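Local coordinates for protein endo-beta-mannanase (Opitutaceae bacterium TAV5, PDB 7BOB) that probably cleaves beta-1,4-linked mannose units from chain ends as a trimeric exo-beta-1,4-mannosidase of glycosyl hydrolase family 5, at residues A[45-50]-A[89-94]; A[277-282]-A[312-317]. All coordinates share one frame; numbering follows the deposited sequence.

Interaction 1: A[45-50]-A[89-94]; sequences DLDLMA and GERGLR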
loop_
_atom_site.group_PDB
_atom_site.type_symbol
_atom_site.label_atom_id
_atom_site.label_comp_id
_atom_site.label_asym_id
_atom_site.label_seq_id
_atom_site.Cartn_x
_atom_site.Cartn_y
_atom_site.Cartn_z
ATOM N N ASP A 45 17.468 -39.106 21.369
ATOM C CA ASP A 45 17.882 -38.135 20.349
ATOM C C ASP A 45 19.171 -37.424 20.755
ATOM O O ASP A 45 20.022 -37.132 19.906
ATOM C CB ASP A 45 16.764 -37.106 20.095
ATOM C CG ASP A 45 15.631 -37.660 19.246
ATOM O OD1 ASP A 45 15.838 -38.635 18.486
ATOM O OD2 ASP A 45 14.512 -37.119 19.351
ATOM N N LEU A 46 19.320 -37.101 22.042
ATOM C CA LEU A 46 20.566 -36.487 22.479
ATOM C C LEU A 46 21.736 -37.444 22.273
ATOM O O LEU A 46 22.807 -37.026 21.819
ATOM C CB LEU A 46 20.462 -36.050 23.935
ATOM C CG LEU A 46 19.412 -35.002 24.284
ATOM C CD1 LEU A 46 19.443 -34.812 25.787
ATOM C CD2 LEU A 46 19.735 -33.703 23.619
ATOM N N ASP A 47 21.532 -38.738 22.556
ATOM C CA ASP A 47 22.555 -39.742 22.252
ATOM C C ASP A 47 22.912 -39.718 20.774
ATOM O O ASP A 47 24.089 -39.738 20.401
ATOM C CB ASP A 47 22.075 -41.143 22.634
ATOM C CG ASP A 47 22.149 -41.413 24.127
ATOM O OD1 ASP A 47 22.869 -40.688 24.847
ATOM O OD2 ASP A 47 21.465 -42.356 24.577
ATOM N N LEU A 48 21.897 -39.657 19.906
ATOM C CA LEU A 48 22.181 -39.642 18.476
ATOM C C LEU A 48 22.996 -38.412 18.100
ATOM O O LEU A 48 23.932 -38.498 17.293
ATOM C CB LEU A 48 20.881 -39.714 17.681
ATOM C CG LEU A 48 21.145 -39.855 16.182
ATOM C CD1 LEU A 48 22.135 -40.997 15.876
ATOM C CD2 LEU A 48 19.817 -40.032 15.444
ATOM N N MET A 49 22.682 -37.262 18.701
ATOM C CA MET A 49 23.454 -36.053 18.420
ATOM C C MET A 49 24.905 -36.244 18.829
ATOM O O MET A 49 25.819 -36.018 18.032
ATOM C CB MET A 49 22.857 -34.846 19.148
ATOM C CG MET A 49 21.431 -34.443 18.721
ATOM S SD MET A 49 20.849 -33.176 19.850
ATOM C CE MET A 49 19.225 -32.779 19.165
ATOM N N ALA A 50 25.133 -36.681 20.076
ATOM C CA ALA A 50 26.497 -36.884 20.554
ATOM C C ALA A 50 27.260 -37.832 19.642
ATOM O O ALA A 50 28.413 -37.563 19.290
ATOM C CB ALA A 50 26.478 -37.400 21.990
ATOM N N GLY A 89 24.361 -32.168 29.359
ATOM C CA GLY A 89 25.673 -32.146 29.975
ATOM C C GLY A 89 26.353 -33.502 29.983
ATOM O O GLY A 89 27.495 -33.638 29.541
ATOM N N GLU A 90 25.644 -34.530 30.446
ATOM C CA GLU A 90 26.247 -35.859 30.516
ATOM C C GLU A 90 26.545 -36.452 29.153
ATOM O O GLU A 90 27.167 -37.520 29.086
ATOM C CB GLU A 90 25.349 -36.850 31.262
ATOM C CG GLU A 90 24.730 -36.333 32.528
ATOM C CD GLU A 90 24.069 -37.456 33.327
ATOM O OE1 GLU A 90 23.823 -38.532 32.713
ATOM O OE2 GLU A 90 23.810 -37.267 34.559
ATOM N N ARG A 91 26.084 -35.833 28.071
ATOM C CA ARG A 91 26.349 -36.370 26.746
ATOM C C ARG A 91 27.229 -35.451 25.923
ATOM O O ARG A 91 27.323 -35.636 24.705
ATOM C CB ARG A 91 25.041 -36.655 26.011
ATOM C CG ARG A 91 24.296 -37.787 26.644
ATOM C CD ARG A 91 22.790 -37.782 26.364
ATOM N NE ARG A 91 22.313 -39.048 26.888
ATOM C CZ ARG A 91 21.937 -39.240 28.155
ATOM N NH1 ARG A 91 21.896 -38.223 29.009
ATOM N NH2 ARG A 91 21.596 -40.458 28.557
ATOM N N GLY A 92 27.877 -34.473 26.553
ATOM C CA GLY A 92 28.797 -33.612 25.833
ATOM C C GLY A 92 28.128 -32.586 24.941
ATOM O O GLY A 92 28.759 -32.073 24.012
ATOM N N LEU A 93 26.859 -32.281 25.179
ATOM C CA LEU A 93 26.127 -31.296 24.393
ATOM C C LEU A 93 25.920 -30.061 25.260
ATOM O O LEU A 93 25.358 -30.160 26.360
ATOM C CB LEU A 93 24.793 -31.870 23.918
ATOM C CG LEU A 93 24.922 -33.153 23.097
ATOM C CD1 LEU A 93 23.554 -33.782 22.914
ATOM C CD2 LEU A 93 25.591 -32.878 21.749
ATOM N N ARG A 94 26.404 -28.910 24.781
ATOM C CA ARG A 94 26.177 -27.619 25.424
ATOM C C ARG A 94 24.815 -27.082 24.993
ATOM O O ARG A 94 24.597 -26.797 23.809
ATOM C CB ARG A 94 27.291 -26.616 25.081
ATOM C CG ARG A 94 28.711 -27.163 25.288
ATOM C CD ARG A 94 29.805 -26.092 25.134
ATOM N NE ARG A 94 29.811 -25.161 26.262
ATOM C CZ ARG A 94 30.835 -24.985 27.099
ATOM N NH1 ARG A 94 31.968 -25.677 26.949
ATOM N NH2 ARG A 94 30.714 -24.106 28.098
#

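Interaction 2: A[277-282]-A[312-317]; sequences VLLQEF and NGYLWW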
loop_
_atom_site.group_PDB
_atom_site.type_symbol
_atom_site.label_atom_id
_atom_site.label_comp_id
_atom_site.label_asym_id
_atom_site.label_seq_id
_atom_site.Cartn_x
_atom_site.Cartn_y
_atom_site.Cartn_z
ATOM N N VAL A 277 29.426 -13.699 14.793
ATOM C CA VAL A 277 28.163 -14.160 14.232
ATOM C C VAL A 277 28.126 -15.679 14.204
ATOM O O VAL A 277 29.042 -16.323 13.688
ATOM C CB VAL A 277 27.891 -13.568 12.824
ATOM C CG1 VAL A 277 28.953 -13.957 11.868
ATOM C CG2 VAL A 277 26.576 -14.073 12.310
ATOM N N LEU A 278 27.056 -16.238 14.781
ATOM C CA LEU A 278 26.757 -17.659 14.796
ATOM C C LEU A 278 25.747 -17.977 13.702
ATOM O O LEU A 278 24.683 -17.347 13.637
ATOM C CB LEU A 278 26.179 -18.066 16.162
ATOM C CG LEU A 278 25.646 -19.492 16.299
ATOM C CD1 LEU A 278 26.819 -20.433 16.074
ATOM C CD2 LEU A 278 25.023 -19.796 17.678
ATOM N N LEU A 279 26.058 -18.966 12.863
ATOM C CA LEU A 279 25.064 -19.471 11.916
ATOM C C LEU A 279 24.108 -20.341 12.713
ATOM O O LEU A 279 24.219 -21.570 12.753
ATOM C CB LEU A 279 25.711 -20.248 10.776
ATOM C CG LEU A 279 24.752 -20.648 9.649
ATOM C CD1 LEU A 279 24.147 -19.411 9.008
ATOM C CD2 LEU A 279 25.413 -21.536 8.576
ATOM N N GLN A 280 23.151 -19.676 13.372
ATOM C CA GLN A 280 22.326 -20.325 14.388
ATOM C C GLN A 280 21.265 -21.242 13.800
ATOM O O GLN A 280 20.734 -22.109 14.516
ATOM C CB GLN A 280 21.661 -19.263 15.245
ATOM C CG GLN A 280 20.978 -19.789 16.500
ATOM C CD GLN A 280 20.304 -18.674 17.225
ATOM O OE1 GLN A 280 19.603 -17.865 16.609
ATOM N NE2 GLN A 280 20.528 -18.593 18.532
ATOM N N GLU A 281 20.953 -21.068 12.518
ATOM C CA GLU A 281 19.976 -21.881 11.804
ATOM C C GLU A 281 20.395 -21.897 10.347
ATOM O O GLU A 281 20.546 -20.831 9.742
ATOM C CB GLU A 281 18.554 -21.306 11.871
ATOM C CG GLU A 281 17.767 -21.504 13.137
ATOM C CD GLU A 281 16.348 -20.917 12.989
ATOM O OE1 GLU A 281 15.860 -20.796 11.831
ATOM O OE2 GLU A 281 15.749 -20.540 14.013
ATOM N N PHE A 282 20.530 -23.088 9.778
ATOM C CA PHE A 282 20.630 -23.202 8.341
ATOM C C PHE A 282 19.992 -24.521 7.953
ATOM O O PHE A 282 19.981 -25.467 8.743
ATOM C CB PHE A 282 22.090 -23.119 7.873
ATOM C CG PHE A 282 22.854 -24.359 8.144
ATOM C CD1 PHE A 282 23.351 -24.616 9.416
ATOM C CD2 PHE A 282 23.030 -25.304 7.144
ATOM C CE1 PHE A 282 24.052 -25.790 9.671
ATOM C CE2 PHE A 282 23.717 -26.478 7.392
ATOM C CZ PHE A 282 24.235 -26.722 8.658
ATOM N N ASN A 312 30.958 -18.396 13.390
ATOM C CA ASN A 312 31.697 -19.061 14.460
ATOM C C ASN A 312 31.026 -20.342 14.939
ATOM O O ASN A 312 31.378 -20.851 16.007
ATOM C CB ASN A 312 31.945 -18.103 15.632
ATOM C CG ASN A 312 30.664 -17.606 16.280
ATOM O OD1 ASN A 312 29.592 -18.182 16.091
ATOM N ND2 ASN A 312 30.774 -16.528 17.063
ATOM N N GLY A 313 30.081 -20.881 14.179
ATOM C CA GLY A 313 29.355 -22.066 14.601
ATOM C C GLY A 313 28.181 -22.338 13.684
ATOM O O GLY A 313 27.771 -21.452 12.927
ATOM N N TYR A 314 27.647 -23.561 13.718
ATOM C CA TYR A 314 26.738 -24.046 12.680
ATOM C C TYR A 314 25.716 -24.970 13.317
ATOM O O TYR A 314 26.082 -26.026 13.844
ATOM C CB TYR A 314 27.497 -24.780 11.557
ATOM C CG TYR A 314 28.715 -24.022 11.087
ATOM C CD1 TYR A 314 28.672 -23.198 9.952
ATOM C CD2 TYR A 314 29.913 -24.118 11.788
ATOM C CE1 TYR A 314 29.792 -22.495 9.547
ATOM C CE2 TYR A 314 31.019 -23.422 11.402
ATOM C CZ TYR A 314 30.965 -22.612 10.284
ATOM O OH TYR A 314 32.109 -21.938 9.931
ATOM N N LEU A 315 24.444 -24.583 13.254
ATOM C CA LEU A 315 23.350 -25.357 13.831
ATOM C C LEU A 315 22.291 -25.590 12.766
ATOM O O LEU A 315 21.715 -24.635 12.234
ATOM C CB LEU A 315 22.738 -24.646 15.046
ATOM C CG LEU A 315 23.704 -24.312 16.186
ATOM C CD1 LEU A 315 22.968 -23.589 17.296
ATOM C CD2 LEU A 315 24.349 -25.584 16.703
ATOM N N TRP A 316 22.038 -26.854 12.466
ATOM C CA TRP A 316 21.094 -27.227 11.433
ATOM C C TRP A 316 19.649 -27.083 11.921
ATOM O O TRP A 316 19.355 -27.237 13.110
ATOM C CB TRP A 316 21.386 -28.660 11.006
ATOM C CG TRP A 316 20.326 -29.303 10.207
ATOM C CD1 TRP A 316 19.250 -30.001 10.675
ATOM C CD2 TRP A 316 20.249 -29.344 8.785
ATOM N NE1 TRP A 316 18.510 -30.480 9.626
ATOM C CE2 TRP A 316 19.099 -30.083 8.452
ATOM C CE3 TRP A 316 21.052 -28.840 7.758
ATOM C CZ2 TRP A 316 18.712 -30.309 7.129
ATOM C CZ3 TRP A 316 20.673 -29.072 6.444
ATOM C CH2 TRP A 316 19.519 -29.808 6.143
ATOM N N TRP A 317 18.742 -26.782 10.983
ATOM C CA TRP A 317 17.299 -26.807 11.232
ATOM C C TRP A 317 16.660 -27.891 10.372
ATOM O O TRP A 317 16.709 -27.804 9.147
ATOM C CB TRP A 317 16.610 -25.458 10.921
ATOM C CG TRP A 317 15.212 -25.543 11.456
ATOM C CD1 TRP A 317 14.162 -26.246 10.918
ATOM C CD2 TRP A 317 14.749 -25.023 12.707
ATOM N NE1 TRP A 317 13.064 -26.174 11.758
ATOM C CE2 TRP A 317 13.396 -25.427 12.858
ATOM C CE3 TRP A 317 15.331 -24.229 13.700
ATOM C CZ2 TRP A 317 12.632 -25.085 13.975
ATOM C CZ3 TRP A 317 14.562 -23.891 14.825
ATOM C CH2 TRP A 317 13.235 -24.322 14.946
#

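Interaction 1: A[45-50]-A[89-94]
D47 and R91 form a salt bridge that uses the inner guanidinium nitrogen. NE of R91 donates to OD1 of D47 at 2.7 Å, with an N-H...acceptor angle of 150°. The two flat groups are not coplanar. The oxygen lies close to the guanidinium plane, at its edge, but NE meets OD1 from above the carboxylate plane, about 40° out of it. The R91 chain is extended from CG to NE, and crosses the D47 side chain obliquely. This brings CD to 3.8 Å from CB of L46. NH1 of R91 is bonded to the backbone oxygen of A87, so the guanidinium is held by two different helices.

Beside the bridge the contact is apolar. L93 has CG anti to the carbonyl carbon (chi1 -57°), and its CD1 reaches the helix. CD1 is 3.9 Å from CD2 of L46 and 4.0 Å from CB of M49. A50 also points its CB at the loop, 3.3 Å from the backbone oxygen of R91.

The loop is set by a Schellman motif that ends helix 75-89, with G92 at positive phi as its C-prime residue. Helix 39-51 packs against the end of helix 75-89, where L46 also touches L84, A87 and C88. M49 faces inward to V57 of strand 56-62, and R94 begins strand 94-101 beside that strand.

Interaction 2: A[277-282]-A[312-317]
F282 and W316 meet as an offset edge-to-face pair. The edge of the W316 six-membered ring points at the F282 face, with centroids 5.5 Å apart and planes at 85°. CE2 of F282 and CE3 of W316 approach to 3.6 Å. F282 takes chi1 75°, with CG between backbone N and carbonyl carbon, which brings its ring against the backbone of L315 and W316. CE1 also reaches CB of Y314. L279 lies on the same face, its CD2 3.9 Å from CD1 of Y314.

Towards the strand ends, the E281 chain runs beside W317, with CD 3.5 Å from CE3 of the indole. L278 packs tightly on G313, which has no side chain there.

The backbones run parallel and are joined by N312 N to V277 O, L315 N to L279 O (3.1 Å), F282 N to L315 O and W317 N to F282 O (2.9 Å), plus a weak bond from L279 N to G313 O. Between L279 and F282 the register slips by one residue, a beta bulge, with an inverse gamma turn centred on L279.

Further out, R58 and Y242 hold the E281 carboxylate. H240, Q96 and D152 hold the Q280 amide. F354 and F357 meet the F282 and Y314 rings edge-to-face.

The two strands and helix 292-309 form a beta-alpha-beta unit of the TIM barrel. E281 lies near the C-terminal end of the seventh strand, where family 5 enzymes carry their nucleophile, so it probably lies in the active site.

In the fold
From the N terminus, interaction 1 comes first. It closes a loop of 38 residues that runs from helix 39-51 through strand 56-62 and helix 75-89 to the start of strand 94-101. Interaction 2 opens much later and closes 29 residues, mostly helix 292-309, between two neighbouring strands. The two loops follow in series and neither nest nor cross. Interaction 1 ties helix 39-51 to the turn between helix 75-89 and strand 94-101, on the outer layer of the barrel, while interaction 2 joins two staves of its wall. Their centres are about 17 Å apart and they do not touch. Both lie in the barrel, ahead of the domain built on the mixed sheet of strands 385-389 to 549-554.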